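PDB 3C24: putative oxidoreductase, which is probably an NAD(P)-dependent oxidoreductase, pairing a Rossmann-type nucleotide-binding domain with a helical domain related to the C-terminal part of phosphogluconate dehydrogenases. Local coordinates for residues A[208-213]-A[222-227]. Sequence-based numbering, arbitrary orientation. Where two conformers were deposited one is given.
Sequences HAVDEC and QAALDF. With SO4 (sulfate ion), chain F.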
# COMPACT_ATOMS: atom_id res chain seq x y z
N HIS A 208 -6.45 9.15 -7.55
CA HIS A 208 -7.52 10.00 -8.03
C HIS A 208 -8.42 10.46 -6.89
O HIS A 208 -9.05 11.52 -6.99
CB HIS A 208 -8.33 9.34 -9.12
CG HIS A 208 -7.58 9.21 -10.41
ND1 HIS A 208 -8.02 8.44 -11.46
CD2 HIS A 208 -6.38 9.73 -10.81
CE1 HIS A 208 -7.16 8.52 -12.46
NE2 HIS A 208 -6.16 9.30 -12.10
N ALA A 209 -8.44 9.70 -5.80
CA ALA A 209 -9.25 10.09 -4.64
C ALA A 209 -8.56 11.27 -3.92
O ALA A 209 -9.20 12.22 -3.45
CB ALA A 209 -9.49 8.93 -3.72
N VAL A 210 -7.24 11.23 -3.87
CA VAL A 210 -6.47 12.36 -3.35
C VAL A 210 -6.76 13.60 -4.24
O VAL A 210 -7.02 14.73 -3.75
CB VAL A 210 -4.95 12.03 -3.20
CG1 VAL A 210 -4.10 13.37 -2.98
CG2 VAL A 210 -4.77 10.96 -2.09
N ASP A 211 -6.75 13.38 -5.54
CA ASP A 211 -7.01 14.47 -6.51
C ASP A 211 -8.40 15.09 -6.31
O ASP A 211 -8.61 16.30 -6.32
CB ASP A 211 -6.94 14.00 -7.97
CG ASP A 211 -5.58 13.53 -8.40
OD1 ASP A 211 -4.55 13.91 -7.79
OD2 ASP A 211 -5.56 12.74 -9.40
N GLU A 212 -9.36 14.23 -6.02
CA GLU A 212 -10.72 14.69 -5.78
C GLU A 212 -10.81 15.59 -4.54
O GLU A 212 -11.48 16.68 -4.52
CB GLU A 212 -11.66 13.48 -5.69
CG GLU A 212 -13.14 13.78 -5.41
CD GLU A 212 -13.94 14.14 -6.64
OE1 GLU A 212 -13.33 14.37 -7.73
OE2 GLU A 212 -15.18 14.22 -6.53
N CYS A 213 -10.10 15.18 -3.50
CA CYS A 213 -10.06 15.96 -2.25
C CYS A 213 -9.58 17.38 -2.49
O CYS A 213 -10.17 18.36 -2.04
CB CYS A 213 -9.19 15.28 -1.21
SG CYS A 213 -9.95 13.79 -0.50
N GLN A 222 -1.21 18.32 -0.14
CA GLN A 222 -0.27 17.66 0.77
C GLN A 222 -1.00 17.07 1.97
O GLN A 222 -0.59 16.06 2.50
CB GLN A 222 0.81 18.61 1.27
CG GLN A 222 1.96 17.87 1.95
CD GLN A 222 2.67 16.87 1.00
OE1 GLN A 222 3.18 17.27 -0.06
NE2 GLN A 222 2.78 15.60 1.41
N ALA A 223 -2.04 17.74 2.39
CA ALA A 223 -2.87 17.23 3.51
C ALA A 223 -3.52 15.95 3.11
O ALA A 223 -3.50 14.95 3.85
CB ALA A 223 -3.95 18.26 3.96
N ALA A 224 -4.14 15.95 1.92
CA ALA A 224 -4.85 14.73 1.46
C ALA A 224 -3.88 13.61 1.22
O ALA A 224 -4.18 12.44 1.50
CB ALA A 224 -5.65 15.01 0.20
N LEU A 225 -2.73 13.95 0.67
CA LEU A 225 -1.67 12.95 0.39
C LEU A 225 -1.15 12.34 1.68
O LEU A 225 -1.04 11.13 1.78
CB LEU A 225 -0.48 13.53 -0.39
CG LEU A 225 -0.54 13.72 -1.90
CD1 LEU A 225 0.60 14.65 -2.33
CD2 LEU A 225 -0.48 12.37 -2.68
N ASP A 226 -0.78 13.18 2.62
CA ASP A 226 -0.31 12.71 3.93
C ASP A 226 -1.33 11.77 4.56
O ASP A 226 -0.98 10.71 5.08
CB ASP A 226 -0.03 13.88 4.91
CG ASP A 226 1.26 14.64 4.58
OD1 ASP A 226 2.07 14.17 3.75
OD2 ASP A 226 1.44 15.74 5.13
N PHE A 227 -2.59 12.15 4.47
CA PHE A 227 -3.68 11.37 5.08
C PHE A 227 -3.81 10.00 4.39
O PHE A 227 -3.87 8.95 5.04
CB PHE A 227 -5.01 12.15 5.05
CG PHE A 227 -6.01 11.63 6.04
CD1 PHE A 227 -6.05 12.12 7.28
CD2 PHE A 227 -6.93 10.63 5.68
CE1 PHE A 227 -6.94 11.62 8.22
CE2 PHE A 227 -7.81 10.15 6.66
CZ PHE A 227 -7.80 10.68 7.88
S SO4 F . -11.25 7.63 -12.83
O1 SO4 F . -11.04 6.93 -14.10
O2 SO4 F . -10.27 7.12 -11.81
O3 SO4 F . -11.00 9.02 -13.06
O4 SO4 F . -12.61 7.30 -12.45
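Val210 reaches across from segment 208-213 and sets one methyl, CG1, against Ala224 and Leu225 of segment 222-227. CG1 lies anti to the backbone N (chi1 166°), which carries it to 3.9 Å from Ala224 CB. In one of two modelled conformers of Leu225, CG1 also comes to 3.7 Å from Leu225 CG and the two side chains meet at about a right angle; both may differ in the other conformer. One turn on, Cys213 adds its CB, 3.8 Å from Ala224 CB, so the small alanine methyl is touched by two residues of the facing helix. No hydrogen bond joins the segments, and with Ala224 opposite Val210 the axes approach to 8.9 Å. Outside this apolar seam, Gln222 NE2 donates to Asp226 OD1 from above the carboxylate plane (2.8 Å), while Asp226 OD2 forms a salt bridge with Arg178 of the second subunit. Asp211 pairs with Arg221, tying helix 184-217 to the start of the next helix. His208 directs its ring elsewhere, and ND1 gives a nearly straight, in-plane hydrogen bond to O2 of the sulfate (2.6 Å, 168°). Lys259, Trp267 and Arg268 of the second subunit bind the same ion, which probably came from the crystallisation liquor. A leucine in place of His208 would probably leave sulfate O2 without this donor and weaken the ion-mediated link between the subunits. The contact forms the start of an antiparallel helical hairpin, in which helix 221-239 folds back on the long helix 184-217 within the all-helical C-terminal region, at the subunit interface.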